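Side-chain contacts in rhamnosidase B (Bacillus sp., PDB 2OKX), which probably hydrolyses terminal non-reducing alpha-L-rhamnose residues in alpha-L-rhamnosides, as a family 78 glycoside hydrolase: residues 368-373 / 378-383; 707-712 / 723-728. One frame throughout, in Å; residues are numbered along the deposited sequence.

Interaction 1 and interaction 2 lie in different domains of the enzyme, their centres about 63 Å apart, and share no helix or strand. Both sit far out from the centre of the chain, at about 41 and 33 Å. Interaction 1 is small, 104 Å² in all, and wholly apolar: one buried ring meets two alanine methyls where helix 362-370 gives way to the loop leading to strand 384-386. Interaction 2 buries 224 Å² between helices 696-715 and 723-739 and is graded: a buried serine and phenylalanine lie on its buried side, while a salt bridge and a bridging water join its more exposed parts.

Interaction 1: residues 368-373 / 378-383; sequences PEAAPT and EAFASW
F380 meets two alanine methyls with the far end of its ring. The closer is A370 CB, 3.9 Å from F380 CZ and lying near the ring plane, so that it comes in at the edge. CE2 of F380 is almost equally close to this methyl, which therefore sits beside the CE2-CZ bond. A371 CB is 4.3 Å from F380 CE2 and approaches obliquely. Both partners are single methyls, and the contact is purely van der Waals: of the 104 Å² buried in all, F380 contributes 51 Å².

The first torsion places the ring. CB of F380 points toward 368-373, and chi1 of -64° sets CG anti to the carbonyl carbon and beside the backbone N. Behind it, the backbone around F380 is coiled by two local bonds: A381 N donates to E378 O at 3.0 Å, and W383 N to F380 O at 2.7 Å. On the alanine side, A370 is the last residue of helix 362-370, and A371 leaves helical geometry (phi/psi -136/70°), yet both point CB toward 378-383.

Further out, F380 also touches D363 and L367 of the same helix. W383 NE1 is hydrogen-bonded to D363 OD2, giving the returning chain a polar tie to this helix as well. In this part of rhamnosidase domain D2, the loop after helix 362-370 thus turns back on the helix it has just left, and F380 packs along one side of it, from D363 through L367 to A370, before the chain enters strand 384-386.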
loop_
_atom_site.group_PDB
_atom_site.type_symbol
_atom_site.label_atom_id
_atom_site.label_comp_id
_atom_site.label_asym_id
_atom_site.label_seq_id
_atom_site.Cartn_x
_atom_site.Cartn_y
_atom_site.Cartn_z
ATOM N N PRO A 368 -12.192 -2.760 -36.469
ATOM C CA PRO A 368 -12.055 -1.302 -36.540
ATOM C C PRO A 368 -12.493 -0.693 -37.870
ATOM O O PRO A 368 -13.460 0.066 -37.929
ATOM C CB PRO A 368 -10.573 -1.085 -36.262
ATOM C CG PRO A 368 -10.255 -2.194 -35.330
ATOM C CD PRO A 368 -10.944 -3.373 -35.986
ATOM N N GLU A 369 -11.780 -1.036 -38.934
ATOM C CA GLU A 369 -12.084 -0.509 -40.256
ATOM C C GLU A 369 -13.302 -1.154 -40.921
ATOM O O GLU A 369 -13.925 -0.556 -41.794
ATOM C CB GLU A 369 -10.859 -0.652 -41.165
ATOM C CG GLU A 369 -9.696 0.289 -40.824
ATOM C CD GLU A 369 -8.941 -0.097 -39.554
ATOM O OE1 GLU A 369 -8.033 0.664 -39.148
ATOM O OE2 GLU A 369 -9.244 -1.158 -38.964
ATOM N N ALA A 370 -13.647 -2.366 -40.498
ATOM C CA ALA A 370 -14.778 -3.089 -41.072
ATOM C C ALA A 370 -16.143 -2.626 -40.561
ATOM O O ALA A 370 -17.177 -3.024 -41.100
ATOM C CB ALA A 370 -14.613 -4.581 -40.824
ATOM N N ALA A 371 -16.151 -1.797 -39.520
ATOM C CA ALA A 371 -17.407 -1.298 -38.967
ATOM C C ALA A 371 -17.323 0.197 -38.679
ATOM O O ALA A 371 -17.300 0.616 -37.522
ATOM C CB ALA A 371 -17.759 -2.058 -37.695
ATOM N N PRO A 372 -17.283 1.023 -39.735
ATOM C CA PRO A 372 -17.200 2.479 -39.600
ATOM C C PRO A 372 -18.482 3.121 -39.066
ATOM O O PRO A 372 -18.497 4.305 -38.731
ATOM C CB PRO A 372 -16.874 2.929 -41.019
ATOM C CG PRO A 372 -17.619 1.933 -41.850
ATOM C CD PRO A 372 -17.298 0.630 -41.156
ATOM N N THR A 373 -19.553 2.337 -38.988
ATOM C CA THR A 373 -20.832 2.832 -38.490
ATOM C C THR A 373 -21.448 1.790 -37.570
ATOM O O THR A 373 -21.034 0.634 -37.570
ATOM C CB THR A 373 -21.827 3.096 -39.642
ATOM O OG1 THR A 373 -22.142 1.856 -40.291
ATOM C CG2 THR A 373 -21.231 4.053 -40.661
ATOM N N GLU A 378 -23.280 -4.381 -36.851
ATOM C CA GLU A 378 -24.228 -5.485 -36.703
ATOM C C GLU A 378 -23.622 -6.823 -37.108
ATOM O O GLU A 378 -23.991 -7.867 -36.572
ATOM C CB GLU A 378 -25.481 -5.227 -37.545
ATOM C CG GLU A 378 -26.347 -4.087 -37.041
ATOM C CD GLU A 378 -26.870 -4.335 -35.639
ATOM O OE1 GLU A 378 -27.542 -5.368 -35.426
ATOM O OE2 GLU A 378 -26.609 -3.494 -34.750
ATOM N N ALA A 379 -22.690 -6.784 -38.054
ATOM C CA ALA A 379 -22.029 -7.995 -38.531
ATOM C C ALA A 379 -21.153 -8.616 -37.444
ATOM O O ALA A 379 -20.700 -9.754 -37.570
ATOM C CB ALA A 379 -21.187 -7.672 -39.756
ATOM N N PHE A 380 -20.921 -7.858 -36.378
ATOM C CA PHE A 380 -20.101 -8.313 -35.260
ATOM C C PHE A 380 -20.942 -8.365 -33.987
ATOM O O PHE A 380 -20.414 -8.499 -32.885
ATOM C CB PHE A 380 -18.927 -7.355 -35.061
ATOM C CG PHE A 380 -17.972 -7.314 -36.223
ATOM C CD1 PHE A 380 -16.995 -8.295 -36.373
ATOM C CD2 PHE A 380 -18.047 -6.296 -37.167
ATOM C CE1 PHE A 380 -16.105 -8.260 -37.448
ATOM C CE2 PHE A 380 -17.162 -6.253 -38.245
ATOM C CZ PHE A 380 -16.190 -7.237 -38.384
ATOM N N ALA A 381 -22.256 -8.263 -34.158
ATOM C CA ALA A 381 -23.204 -8.271 -33.047
ATOM C C ALA A 381 -22.915 -9.291 -31.947
ATOM O O ALA A 381 -23.114 -9.005 -30.765
ATOM C CB ALA A 381 -24.619 -8.479 -33.587
ATOM N N SER A 382 -22.452 -10.476 -32.331
ATOM C CA SER A 382 -22.152 -11.527 -31.364
ATOM C C SER A 382 -21.063 -11.120 -30.371
ATOM O O SER A 382 -20.983 -11.670 -29.272
ATOM C CB SER A 382 -21.727 -12.803 -32.093
ATOM O OG SER A 382 -20.606 -12.563 -32.928
ATOM N N TRP A 383 -20.229 -10.161 -30.758
ATOM C CA TRP A 383 -19.148 -9.699 -29.890
ATOM C C TRP A 383 -19.501 -8.448 -29.079
ATOM O O TRP A 383 -18.825 -8.131 -28.102
ATOM C CB TRP A 383 -17.891 -9.415 -30.714
ATOM C CG TRP A 383 -17.266 -10.628 -31.337
ATOM C CD1 TRP A 383 -17.267 -10.963 -32.661
ATOM C CD2 TRP A 383 -16.520 -11.651 -30.665
ATOM N NE1 TRP A 383 -16.565 -12.128 -32.856
ATOM C CE2 TRP A 383 -16.095 -12.573 -31.647
ATOM C CE3 TRP A 383 -16.167 -11.879 -29.326
ATOM C CZ2 TRP A 383 -15.335 -13.707 -31.335
ATOM C CZ3 TRP A 383 -15.411 -13.007 -29.015
ATOM C CH2 TRP A 383 -15.003 -13.905 -30.016
#

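Interaction 2: residues 707-712 / 723-728; sequences RDSRAL and DAFAAR
The guanidinium of R710 carries A726 over one face and the backbone of D723 at its edge. A726 CB is 3.5 Å from R710 NH1, while CA of D723 lies near the guanidinium plane and its N in that plane. This N is a second donor, so its proximity to NH1 is no hydrogen bond. The ring of F725 is met at its edge by S709 OG, 3.7 Å from CD1; the hydroxyl's polar partner is L706 O, one turn back in its own helix.

The charged link is a salt bridge from R710 NH1 to D723 OD2 at 3.0 Å. Its guanidinium and carboxylate planes are 49° apart, so the two groups do not pair flat, and NH1 alone makes the close approach. R710 reaches across with CG anti to the backbone N and a bend at chi3 (-73°) that turns the head toward D723. Were R710 replaced by an alanine, the D723 carboxylate would probably lose this cationic mate and the methyl of A726 its guanidinium cover.

Helices 696-715 and 723-739 run antiparallel, at 165° between the local axes and 8.7 Å apart. Consecutive in the chain, they form a helical hairpin of the kind that builds the (alpha/alpha)6 barrel of this catalytic domain. D723 opens the second helix, where its carboxylate would probably also suit the positive end of the helix dipole. On the buried side, S709 and F725 both touch L661 of helix 647-665, so a third helix packs against the pair.

R707 adds a water-mediated link: its NE donates to a water at 3.0 Å, which donates in turn to A726 O at 2.8 Å.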
loop_
_atom_site.group_PDB
_atom_site.type_symbol
_atom_site.label_atom_id
_atom_site.label_comp_id
_atom_site.label_asym_id
_atom_site.label_seq_id
_atom_site.Cartn_x
_atom_site.Cartn_y
_atom_site.Cartn_z
ATOM N N ARG A 707 22.392 -20.211 5.055
ATOM C CA ARG A 707 23.232 -20.078 6.239
ATOM C C ARG A 707 22.483 -19.398 7.384
ATOM O O ARG A 707 22.534 -19.856 8.527
ATOM C CB ARG A 707 24.503 -19.305 5.885
ATOM C CG ARG A 707 25.428 -20.097 4.979
ATOM C CD ARG A 707 26.513 -19.244 4.362
ATOM N NE ARG A 707 27.456 -20.063 3.604
ATOM C CZ ARG A 707 28.346 -19.580 2.743
ATOM N NH1 ARG A 707 29.164 -20.406 2.105
ATOM N NH2 ARG A 707 28.411 -18.275 2.509
ATOM N N ASP A 708 21.778 -18.313 7.076
ATOM C CA ASP A 708 21.013 -17.596 8.093
ATOM C C ASP A 708 20.004 -18.522 8.772
ATOM O O ASP A 708 19.675 -18.340 9.944
ATOM C CB ASP A 708 20.268 -16.410 7.468
ATOM C CG ASP A 708 21.187 -15.254 7.118
ATOM O OD1 ASP A 708 20.744 -14.346 6.383
ATOM O OD2 ASP A 708 22.347 -15.245 7.581
ATOM N N SER A 709 19.522 -19.520 8.033
ATOM C CA SER A 709 18.535 -20.463 8.564
ATOM C C SER A 709 19.046 -21.238 9.778
ATOM O O SER A 709 18.264 -21.652 10.632
ATOM C CB SER A 709 18.107 -21.453 7.476
ATOM O OG SER A 709 19.166 -22.332 7.135
ATOM N N ARG A 710 20.358 -21.438 9.849
ATOM C CA ARG A 710 20.945 -22.163 10.970
ATOM C C ARG A 710 20.603 -21.497 12.297
ATOM O O ARG A 710 20.255 -22.171 13.269
ATOM C CB ARG A 710 22.466 -22.257 10.805
ATOM C CG ARG A 710 23.196 -22.802 12.031
ATOM C CD ARG A 710 24.513 -23.454 11.644
ATOM N NE ARG A 710 24.294 -24.741 10.986
ATOM C CZ ARG A 710 25.246 -25.465 10.404
ATOM N NH1 ARG A 710 24.941 -26.623 9.836
ATOM N NH2 ARG A 710 26.499 -25.029 10.380
ATOM N N ALA A 711 20.696 -20.169 12.335
ATOM C CA ALA A 711 20.396 -19.424 13.552
ATOM C C ALA A 711 19.021 -19.805 14.091
ATOM O O ALA A 711 18.859 -20.043 15.286
ATOM C CB ALA A 711 20.465 -17.922 13.281
ATOM N N LEU A 712 18.033 -19.873 13.206
ATOM C CA LEU A 712 16.677 -20.231 13.611
ATOM C C LEU A 712 16.611 -21.682 14.063
ATOM O O LEU A 712 15.957 -22.005 15.056
ATOM C CB LEU A 712 15.703 -19.997 12.453
ATOM C CG LEU A 712 15.503 -18.520 12.097
ATOM C CD1 LEU A 712 14.813 -18.387 10.750
ATOM C CD2 LEU A 712 14.694 -17.851 13.195
ATOM N N ASP A 723 22.292 -28.476 8.896
ATOM C CA ASP A 723 23.609 -28.811 8.357
ATOM C C ASP A 723 23.569 -29.117 6.868
ATOM O O ASP A 723 24.505 -28.793 6.136
ATOM C CB ASP A 723 24.222 -29.990 9.116
ATOM C CG ASP A 723 24.626 -29.620 10.531
ATOM O OD1 ASP A 723 23.745 -29.562 11.412
ATOM O OD2 ASP A 723 25.829 -29.373 10.758
ATOM N N ALA A 724 22.485 -29.740 6.419
ATOM C CA ALA A 724 22.336 -30.069 5.007
ATOM C C ALA A 724 22.299 -28.781 4.191
ATOM O O ALA A 724 22.905 -28.693 3.120
ATOM C CB ALA A 724 21.057 -30.874 4.786
ATOM N N PHE A 725 21.584 -27.782 4.702
ATOM C CA PHE A 725 21.481 -26.492 4.024
ATOM C C PHE A 725 22.856 -25.836 3.980
ATOM O O PHE A 725 23.215 -25.181 3.002
ATOM C CB PHE A 725 20.499 -25.571 4.760
ATOM C CG PHE A 725 19.052 -25.981 4.636
ATOM C CD1 PHE A 725 18.093 -25.440 5.487
ATOM C CD2 PHE A 725 18.642 -26.891 3.663
ATOM C CE1 PHE A 725 16.751 -25.798 5.378
ATOM C CE2 PHE A 725 17.300 -27.254 3.546
ATOM C CZ PHE A 725 16.353 -26.706 4.405
ATOM N N ALA A 726 23.624 -26.016 5.050
ATOM C CA ALA A 726 24.959 -25.441 5.135
ATOM C C ALA A 726 25.861 -26.006 4.040
ATOM O O ALA A 726 26.628 -25.271 3.414
ATOM C CB ALA A 726 25.557 -25.718 6.509
ATOM N N ALA A 727 25.764 -27.312 3.805
ATOM C CA ALA A 727 26.573 -27.968 2.781
ATOM C C ALA A 727 26.218 -27.422 1.401
ATOM O O ALA A 727 27.098 -27.061 0.614
ATOM C CB ALA A 727 26.345 -29.472 2.821
ATOM N N ARG A 728 24.922 -27.372 1.117
ATOM C CA ARG A 728 24.429 -26.864 -0.157
ATOM C C ARG A 728 24.891 -25.430 -0.395
ATOM O O ARG A 728 25.188 -25.042 -1.525
ATOM C CB ARG A 728 22.903 -26.933 -0.175
ATOM C CG ARG A 728 22.352 -28.337 -0.348
ATOM C CD ARG A 728 22.462 -28.774 -1.799
ATOM N NE ARG A 728 21.171 -29.227 -2.309
ATOM C CZ ARG A 728 20.789 -29.122 -3.576
ATOM N NH1 ARG A 728 21.600 -28.576 -4.472
ATOM N NH2 ARG A 728 19.592 -29.553 -3.946
HETATM O O HOH W 1 27.501 -22.907 4.567
#